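Local coordinates for protein molybdopterin adenylyltransferase (Pyrococcus furiosus, PDB 4LHB) that catalyses the adenylylation of molybdopterin with ATP, a step in the biosynthesis of the molybdenum and tungsten cofactors, and assembles as a homohexamer, at residues I36-K41 with V71-I76; D49-L54 with G161-V166; T99-R104 with L139-A144. All blocks are in the same frame, centred on the assembly; numbering follows the deposited sequence.

Contact 1 of 3, residues I36-K41 with V71-I76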
loop_
_atom_site.group_PDB
_atom_site.type_symbol
_atom_site.label_atom_id
_atom_site.label_comp_id
_atom_site.label_asym_id
_atom_site.label_seq_id
_atom_site.Cartn_x
_atom_site.Cartn_y
_atom_site.Cartn_z
ATOM N N ILE C 36 -1.501 23.850 -13.915
ATOM C CA ILE C 36 -0.141 23.378 -14.222
ATOM C C ILE C 36 -0.210 22.488 -15.454
ATOM O O ILE C 36 -0.882 21.464 -15.452
ATOM C CB ILE C 36 0.465 22.624 -13.039
ATOM C CG1 ILE C 36 0.576 23.554 -11.823
ATOM C CG2 ILE C 36 1.829 22.080 -13.419
ATOM C CD1 ILE C 36 0.677 22.890 -10.432
ATOM N N THR C 37 0.446 22.869 -16.535
ATOM C CA THR C 37 0.460 21.956 -17.677
ATOM C C THR C 37 1.809 21.229 -17.614
ATOM O O THR C 37 2.838 21.855 -17.427
ATOM C CB THR C 37 0.178 22.667 -19.040
ATOM O OG1 THR C 37 1.396 23.057 -19.650
ATOM C CG2 THR C 37 -0.652 23.883 -18.861
ATOM N N VAL C 38 1.796 19.910 -17.666
ATOM C CA VAL C 38 3.050 19.178 -17.611
ATOM C C VAL C 38 3.394 18.564 -18.990
ATOM O O VAL C 38 2.650 17.711 -19.534
ATOM C CB VAL C 38 3.110 18.184 -16.407
ATOM C CG1 VAL C 38 2.041 18.513 -15.345
ATOM C CG2 VAL C 38 3.047 16.744 -16.837
ATOM N N SER C 39 4.516 19.048 -19.554
ATOM C CA SER C 39 4.921 18.753 -20.941
ATOM C C SER C 39 6.406 19.061 -21.168
ATOM O O SER C 39 6.830 20.233 -21.095
ATOM C CB SER C 39 4.109 19.597 -21.951
ATOM O OG SER C 39 4.306 19.165 -23.314
ATOM N N ASP C 40 7.188 18.024 -21.467
ATOM C CA ASP C 40 8.601 18.229 -21.787
ATOM C C ASP C 40 8.704 19.220 -22.951
ATOM O O ASP C 40 9.351 20.267 -22.816
ATOM C CB ASP C 40 9.307 16.900 -22.074
ATOM C CG ASP C 40 9.790 16.196 -20.804
ATOM O OD1 ASP C 40 10.046 14.973 -20.836
ATOM O OD2 ASP C 40 9.943 16.855 -19.758
ATOM N N LYS C 41 8.004 18.933 -24.048
ATOM C CA LYS C 41 8.001 19.829 -25.236
ATOM C C LYS C 41 7.538 21.248 -24.869
ATOM O O LYS C 41 8.236 22.231 -25.131
ATOM C CB LYS C 41 7.201 19.229 -26.418
ATOM C CG LYS C 41 7.932 18.056 -27.125
ATOM C CD LYS C 41 7.149 17.289 -28.229
ATOM C CE LYS C 41 5.930 16.514 -27.682
ATOM N NZ LYS C 41 5.611 15.202 -28.337
ATOM N N VAL C 71 5.556 22.993 -16.832
ATOM C CA VAL C 71 6.714 22.286 -16.244
ATOM C C VAL C 71 7.031 21.022 -17.048
ATOM O O VAL C 71 6.163 20.384 -17.644
ATOM C CB VAL C 71 6.474 21.922 -14.748
ATOM C CG1 VAL C 71 6.279 23.172 -13.892
ATOM C CG2 VAL C 71 5.316 20.927 -14.560
ATOM N N PRO C 72 8.281 20.634 -17.077
ATOM C CA PRO C 72 8.586 19.359 -17.714
ATOM C C PRO C 72 7.914 18.153 -17.024
ATOM O O PRO C 72 7.457 18.269 -15.895
ATOM C CB PRO C 72 10.099 19.266 -17.573
ATOM C CG PRO C 72 10.401 20.116 -16.420
ATOM C CD PRO C 72 9.454 21.247 -16.467
ATOM N N ASP C 73 7.883 17.007 -17.699
ATOM C CA ASP C 73 7.296 15.788 -17.149
ATOM C C ASP C 73 8.267 15.234 -16.138
ATOM O O ASP C 73 8.930 14.256 -16.378
ATOM C CB ASP C 73 6.942 14.782 -18.271
ATOM C CG ASP C 73 5.646 13.919 -17.960
ATOM O OD1 ASP C 73 5.114 13.395 -18.963
ATOM O OD2 ASP C 73 5.135 13.729 -16.773
ATOM N N ASP C 74 8.336 15.882 -14.983
ATOM C CA ASP C 74 9.376 15.669 -13.975
ATOM C C ASP C 74 8.765 15.812 -12.548
ATOM O O ASP C 74 8.280 16.872 -12.163
ATOM C CB ASP C 74 10.469 16.717 -14.186
ATOM C CG ASP C 74 11.614 16.635 -13.142
ATOM O OD1 ASP C 74 11.439 17.037 -11.990
ATOM O OD2 ASP C 74 12.714 16.193 -13.490
ATOM N N LYS C 75 8.835 14.755 -11.755
ATOM C CA LYS C 75 8.216 14.756 -10.443
ATOM C C LYS C 75 8.497 15.946 -9.579
ATOM O O LYS C 75 7.611 16.419 -8.910
ATOM C CB LYS C 75 8.600 13.500 -9.672
ATOM C CG LYS C 75 8.227 13.482 -8.203
ATOM C CD LYS C 75 8.242 12.022 -7.779
ATOM C CE LYS C 75 8.017 11.754 -6.301
ATOM N NZ LYS C 75 8.452 10.371 -5.991
ATOM N N ILE C 76 9.748 16.371 -9.514
ATOM C CA ILE C 76 10.114 17.415 -8.579
ATOM C C ILE C 76 9.577 18.738 -9.085
ATOM O O ILE C 76 9.135 19.546 -8.278
ATOM C CB ILE C 76 11.615 17.519 -8.414
ATOM C CG1 ILE C 76 12.114 16.410 -7.501
ATOM C CG2 ILE C 76 12.032 18.875 -7.832
ATOM C CD1 ILE C 76 13.633 16.370 -7.400
#

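Contact 2 of 3, residues D49-L54 with G161-V166. With SO4 (sulfate ion), chain F.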
loop_
_atom_site.group_PDB
_atom_site.type_symbol
_atom_site.label_atom_id
_atom_site.label_comp_id
_atom_site.label_asym_id
_atom_site.label_seq_id
_atom_site.Cartn_x
_atom_site.Cartn_y
_atom_site.Cartn_z
ATOM N N ASP C 49 1.284 25.589 -25.689
ATOM C CA ASP C 49 0.302 25.091 -24.724
ATOM C C ASP C 49 -1.128 25.594 -25.015
ATOM O O ASP C 49 -1.445 26.756 -24.725
ATOM C CB ASP C 49 0.689 25.543 -23.329
ATOM C CG ASP C 49 -0.203 24.977 -22.273
ATOM O OD1 ASP C 49 -0.933 24.009 -22.556
ATOM O OD2 ASP C 49 -0.163 25.504 -21.155
ATOM N N LYS C 50 -1.979 24.733 -25.557
ATOM C CA LYS C 50 -3.353 25.125 -25.838
ATOM C C LYS C 50 -4.300 24.729 -24.677
ATOM O O LYS C 50 -5.328 25.368 -24.495
ATOM C CB LYS C 50 -3.832 24.573 -27.212
ATOM C CG LYS C 50 -3.380 25.374 -28.462
ATOM C CD LYS C 50 -3.966 26.808 -28.540
ATOM C CE LYS C 50 -3.802 27.482 -29.922
ATOM N NZ LYS C 50 -4.421 28.848 -30.081
ATOM N N SER C 51 -3.905 23.739 -23.861
ATOM C CA SER C 51 -4.763 23.184 -22.799
ATOM C C SER C 51 -4.790 23.993 -21.490
ATOM O O SER C 51 -5.862 24.223 -20.920
ATOM C CB SER C 51 -4.397 21.728 -22.500
ATOM O OG SER C 51 -4.711 20.896 -23.602
ATOM N N GLY C 52 -3.634 24.390 -20.980
ATOM C CA GLY C 52 -3.615 25.284 -19.822
ATOM C C GLY C 52 -4.558 26.488 -20.015
ATOM O O GLY C 52 -5.473 26.703 -19.229
ATOM N N PRO C 53 -4.346 27.278 -21.087
ATOM C CA PRO C 53 -5.176 28.485 -21.339
ATOM C C PRO C 53 -6.661 28.221 -21.429
ATOM O O PRO C 53 -7.445 29.028 -20.922
ATOM C CB PRO C 53 -4.632 29.007 -22.686
ATOM C CG PRO C 53 -3.193 28.598 -22.631
ATOM C CD PRO C 53 -3.213 27.201 -22.042
ATOM N N LEU C 54 -7.046 27.119 -22.061
ATOM C CA LEU C 54 -8.447 26.733 -22.051
ATOM C C LEU C 54 -8.947 26.605 -20.587
ATOM O O LEU C 54 -9.902 27.281 -20.202
ATOM C CB LEU C 54 -8.663 25.439 -22.829
ATOM C CG LEU C 54 -10.098 24.901 -22.855
ATOM C CD1 LEU C 54 -11.115 26.010 -23.202
ATOM C CD2 LEU C 54 -10.167 23.716 -23.833
ATOM N N GLY C 161 -3.599 15.391 -21.407
ATOM C CA GLY C 161 -2.967 16.506 -22.074
ATOM C C GLY C 161 -3.753 17.028 -23.241
ATOM O O GLY C 161 -3.758 18.228 -23.454
ATOM N N SER C 162 -4.419 16.160 -23.998
ATOM C CA SER C 162 -5.152 16.636 -25.176
ATOM C C SER C 162 -6.230 17.675 -24.820
ATOM O O SER C 162 -6.829 17.621 -23.733
ATOM C CB SER C 162 -5.775 15.496 -25.963
ATOM O OG SER C 162 -6.854 14.917 -25.277
ATOM N N VAL C 163 -6.434 18.635 -25.725
ATOM C CA VAL C 163 -7.511 19.617 -25.604
ATOM C C VAL C 163 -8.897 18.952 -25.434
ATOM O O VAL C 163 -9.664 19.378 -24.595
ATOM C CB VAL C 163 -7.518 20.573 -26.821
ATOM C CG1 VAL C 163 -8.936 21.101 -27.125
ATOM C CG2 VAL C 163 -6.507 21.698 -26.602
ATOM N N ASN C 164 -9.195 17.893 -26.180
ATOM C CA ASN C 164 -10.487 17.213 -26.028
ATOM C C ASN C 164 -10.689 16.567 -24.663
ATOM O O ASN C 164 -11.778 16.663 -24.070
ATOM C CB ASN C 164 -10.719 16.155 -27.122
ATOM C CG ASN C 164 -11.101 16.776 -28.468
ATOM O OD1 ASN C 164 -11.806 17.794 -28.532
ATOM N ND2 ASN C 164 -10.623 16.173 -29.552
ATOM N N ALA C 165 -9.654 15.896 -24.177
ATOM C CA ALA C 165 -9.704 15.281 -22.889
ATOM C C ALA C 165 -9.904 16.394 -21.883
ATOM O O ALA C 165 -10.664 16.234 -20.897
ATOM C CB ALA C 165 -8.427 14.497 -22.610
ATOM N N VAL C 166 -9.259 17.540 -22.118
ATOM C CA VAL C 166 -9.399 18.625 -21.160
ATOM C C VAL C 166 -10.820 19.229 -21.102
ATOM O O VAL C 166 -11.334 19.567 -20.021
ATOM C CB VAL C 166 -8.351 19.687 -21.375
ATOM C CG1 VAL C 166 -8.764 20.958 -20.667
ATOM C CG2 VAL C 166 -7.037 19.162 -20.843
HETATM S S SO4 F . -1.213 12.706 -21.313
HETATM O O1 SO4 F . -0.331 13.699 -21.952
HETATM O O2 SO4 F . -0.628 11.354 -21.299
HETATM O O3 SO4 F . -1.373 13.096 -19.889
HETATM O O4 SO4 F . -2.515 12.604 -22.047
#

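Contact 3 of 3, residues T99-R104 with L139-A144. With SO4 (sulfate ion), chain F.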
loop_
_atom_site.group_PDB
_atom_site.type_symbol
_atom_site.label_atom_id
_atom_site.label_comp_id
_atom_site.label_asym_id
_atom_site.label_seq_id
_atom_site.Cartn_x
_atom_site.Cartn_y
_atom_site.Cartn_z
ATOM N N THR C 99 -0.296 11.956 -17.582
ATOM C CA THR C 99 -1.214 11.010 -16.964
ATOM C C THR C 99 -1.213 9.670 -17.678
ATOM O O THR C 99 -1.797 8.717 -17.186
ATOM C CB THR C 99 -2.692 11.486 -16.888
ATOM O OG1 THR C 99 -3.276 11.480 -18.200
ATOM C CG2 THR C 99 -2.873 12.831 -16.101
ATOM N N GLY C 100 -0.527 9.592 -18.810
ATOM C CA GLY C 100 -0.477 8.339 -19.605
ATOM C C GLY C 100 0.394 7.203 -19.089
ATOM O O GLY C 100 0.871 7.194 -17.947
ATOM N N ILE C 101 0.619 6.246 -19.976
ATOM C CA ILE C 101 1.355 5.047 -19.629
ATOM C C ILE C 101 2.844 4.975 -20.099
ATOM O O ILE C 101 3.477 3.898 -20.001
ATOM C CB ILE C 101 0.566 3.798 -20.076
ATOM C CG1 ILE C 101 0.415 3.757 -21.604
ATOM C CG2 ILE C 101 -0.757 3.720 -19.316
ATOM C CD1 ILE C 101 0.033 2.373 -22.095
ATOM N N THR C 102 3.442 6.094 -20.540
ATOM C CA THR C 102 4.898 6.097 -20.880
ATOM C C THR C 102 5.701 6.252 -19.620
ATOM O O THR C 102 5.128 6.535 -18.560
ATOM C CB THR C 102 5.297 7.253 -21.782
ATOM O OG1 THR C 102 5.184 8.504 -21.073
ATOM C CG2 THR C 102 4.448 7.280 -23.065
ATOM N N ARG C 103 7.022 6.099 -19.737
ATOM C CA ARG C 103 7.983 6.176 -18.585
ATOM C C ARG C 103 8.112 7.617 -18.142
ATOM O O ARG C 103 8.395 7.915 -17.000
ATOM C CB ARG C 103 9.373 5.716 -19.031
ATOM C CG ARG C 103 9.452 4.268 -19.465
ATOM C CD ARG C 103 10.726 3.936 -20.251
ATOM N NE ARG C 103 10.754 2.517 -20.621
ATOM C CZ ARG C 103 10.932 1.513 -19.755
ATOM N NH1 ARG C 103 11.132 1.752 -18.455
ATOM N NH2 ARG C 103 10.921 0.254 -20.190
ATOM N N ARG C 104 7.927 8.486 -19.116
ATOM C CA ARG C 104 7.864 9.917 -18.973
ATOM C C ARG C 104 6.817 10.352 -17.921
ATOM O O ARG C 104 7.104 11.185 -17.074
ATOM C CB ARG C 104 7.462 10.460 -20.370
ATOM C CG ARG C 104 7.953 11.837 -20.800
ATOM C CD ARG C 104 9.427 12.058 -20.519
ATOM N NE ARG C 104 10.236 10.839 -20.497
ATOM C CZ ARG C 104 11.500 10.811 -20.080
ATOM N NH1 ARG C 104 12.086 11.934 -19.670
ATOM N NH2 ARG C 104 12.185 9.664 -20.083
ATOM N N LEU C 139 -6.992 3.453 -21.820
ATOM C CA LEU C 139 -5.806 4.264 -21.595
ATOM C C LEU C 139 -6.069 5.546 -20.833
ATOM O O LEU C 139 -5.124 6.185 -20.398
ATOM C CB LEU C 139 -5.140 4.640 -22.928
ATOM C CG LEU C 139 -4.443 3.461 -23.581
ATOM C CD1 LEU C 139 -3.954 3.812 -24.952
ATOM C CD2 LEU C 139 -3.301 3.018 -22.698
ATOM N N THR C 140 -7.323 5.969 -20.711
ATOM C CA THR C 140 -7.589 7.251 -20.070
ATOM C C THR C 140 -7.327 7.147 -18.570
ATOM O O THR C 140 -7.886 6.266 -17.854
ATOM C CB THR C 140 -9.031 7.764 -20.221
ATOM O OG1 THR C 140 -9.457 7.696 -21.574
ATOM C CG2 THR C 140 -9.084 9.194 -19.774
ATOM N N ARG C 141 -6.466 8.040 -18.102
ATOM C CA ARG C 141 -6.227 8.126 -16.676
ATOM C C ARG C 141 -6.378 9.577 -16.231
ATOM O O ARG C 141 -5.993 10.515 -16.923
ATOM C CB ARG C 141 -4.885 7.470 -16.315
ATOM C CG ARG C 141 -4.688 6.102 -17.004
ATOM C CD ARG C 141 -3.555 5.230 -16.440
ATOM N NE ARG C 141 -2.494 6.103 -15.982
ATOM C CZ ARG C 141 -1.583 5.787 -15.078
ATOM N NH1 ARG C 141 -1.548 4.566 -14.542
ATOM N NH2 ARG C 141 -0.682 6.704 -14.732
ATOM N N ALA C 142 -7.043 9.754 -15.113
ATOM C CA ALA C 142 -7.326 11.083 -14.596
ATOM C C ALA C 142 -7.750 10.816 -13.213
ATOM O O ALA C 142 -8.287 9.756 -12.927
ATOM C CB ALA C 142 -8.471 11.730 -15.332
ATOM N N THR C 143 -7.516 11.769 -12.338
ATOM C CA THR C 143 -7.781 11.534 -10.929
ATOM C C THR C 143 -8.085 12.844 -10.274
ATOM O O THR C 143 -7.772 13.899 -10.826
ATOM C CB THR C 143 -6.552 10.889 -10.243
ATOM O OG1 THR C 143 -6.932 10.431 -8.938
ATOM C CG2 THR C 143 -5.374 11.887 -10.125
ATOM N N ALA C 144 -8.655 12.775 -9.081
ATOM C CA ALA C 144 -8.880 13.974 -8.269
ATOM C C ALA C 144 -8.893 13.571 -6.806
ATOM O O ALA C 144 -9.291 12.457 -6.469
ATOM C CB ALA C 144 -10.187 14.651 -8.688
HETATM S S SO4 F . -1.213 12.706 -21.313
HETATM O O1 SO4 F . -0.331 13.699 -21.952
HETATM O O2 SO4 F . -0.628 11.354 -21.299
HETATM O O3 SO4 F . -1.373 13.096 -19.889
HETATM O O4 SO4 F . -2.515 12.604 -22.047
#

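Contact 1 of 3, residues I36-K41 with V71-I76
V38 and V71 form a parallel beta bridge where strands 32-38 and 64-71 leave the mixed sheet of this MoaB/Mog fold. V71 N donates to T37 O at 3.0 Å, and V71 O accepts from S39 N at 2.9 Å. The two valine side chains lie on the same face of the sheet, V38 CB 4.0 Å from V71 CG2. V71 CG1 is anti to the carbonyl carbon (chi1 -62°), which leaves V71 CG2 between the backbone N and the carbonyl carbon; this CG2 meets I36 CG2 at 3.8 Å. Helix 75-87 packs on this patch through A81, which touches both I36 and V71. Beyond the bridge the two chains stay close, D40 beside P72, and each turns into a helix start. S39 OG bonds to G42 N at the start of the short helix 40-44, and D74 is the N-cap of helix 75-87. D73 is the centre of an inverse gamma turn. V38 CG2 rests 3.7 Å from D73 OD2. The D40 carboxylate reaches over this turn, with CG beside its backbone N (chi1 -84°). Q150 NE2 of the second subunit donates to D40 OD2 as well, so the same oxygen serves the fold and the assembly. D73 N donates a hydrogen bond to D40 OD2 at 2.9 Å from above the carboxylate plane, 57° out of it, while P72 CB lies 3.3 Å from that oxygen.

Contact 2 of 3, residues D49-L54 with G161-V166
Two helix N-termini meet here, those of helices 51-60 and 163-184, beside a bound sulfate. The sulfate probably comes from the crystallisation liquor. Its place at backbone N-H groups of two loops is consistent with an anion site in this ATP-using enzyme, though the structure does not show which substrate group would bind there. No other protein chain of the assembly touches either segment. S51 makes the hydrogen bond between the two segments. Its OG donates to G161 O at 2.8 Å, approaching the carbonyl at a C=O...OG angle of 159° and tilted 20° from the carbonyl plane. The hydroxyl stands beside the backbone N of S51 (chi1 -67°), which turns it to the loop before helix 163-184. G161 is bonded at both its backbone polar atoms: its O takes the serine hydroxyl, and its N donates to sulfate O4 at 3.1 Å. Apolar groups close around the serine. V163 CG2 lies 3.6 Å from S51 OG and also touches K50 CB. V166 CG2 comes within 4.0 Å of both CB and OG of S51. One turn further on, L54 CD2 makes looser contacts with V163 CG1 and V166 CG1. Each helix start carries its own cap. D49 OD1 accepts from G52 N on the syn side, with the donor tilted out of the carboxylate plane, and weakly from S51 N. D49 OD2 is taken up by Y68 OH. S162 OG accepts from A165 N at 3.2 Å, a straightforward N-cap bond. Strand 92-96 lies against both helix starts: its T96 touches S51 and V166. L54 continues the packing along helix 163-184 to K167 and L170.

Contact 3 of 3, residues T99-R104 with L139-A144
In the MoaB/Mog fold, the loop after strand 92-96 lines the sulfate site and is held by the segment leading into strand 143-148. R141 makes the main grip. Its NE donates to T99 O at 3.0 Å, nearly straight (N-H...O 164°). The carbonyl oxygen lies at the edge of the guanidinium, in its plane. R141 NH2 adds a weak bond to the same oxygen, and a bend at chi3 (-33°) turns the guanidinium edge to T99 O. E109 forms a salt bridge with R141 NH2, and E118 O of the third subunit accepts from NH1. The arginine thus ties loop, helix and subunit interface together. T99 also binds the sulfate: its N donates to O3 at 2.8 Å. T99 OG1 lies within bonding distance of both sulfate O3 and R141 O, and which of them takes its proton is not settled. G100 N is close to sulfate O2. Further along, I101 packs on L139, and L119 of the third subunit packs on I101. I101 and L139 cross at about a right angle, I101 CD1 3.4 Å from L139 CD2.

Contact 1 is the most buried and is built on sheet pairing, with a carboxylate reaching over a turn. Contact 2 is partly exposed and joins two helix starts by one hydroxyl bond and apolar methyls. Contact 3 is a partly buried loop held by a guanidinium at the boundary with the third subunit. Contacts 1 and 3 reach the same mixed sheet. Contacts 2 and 3 do not touch, yet both donate backbone N-H groups to the same sulfate. T37 CG2 packs on G52 CA, joining contacts 1 and 2. D40 and D73 lie near R104 of contact 3, whose side chain is poorly ordered. The second subunit meets contact 1, and contact 3 through R104 alone.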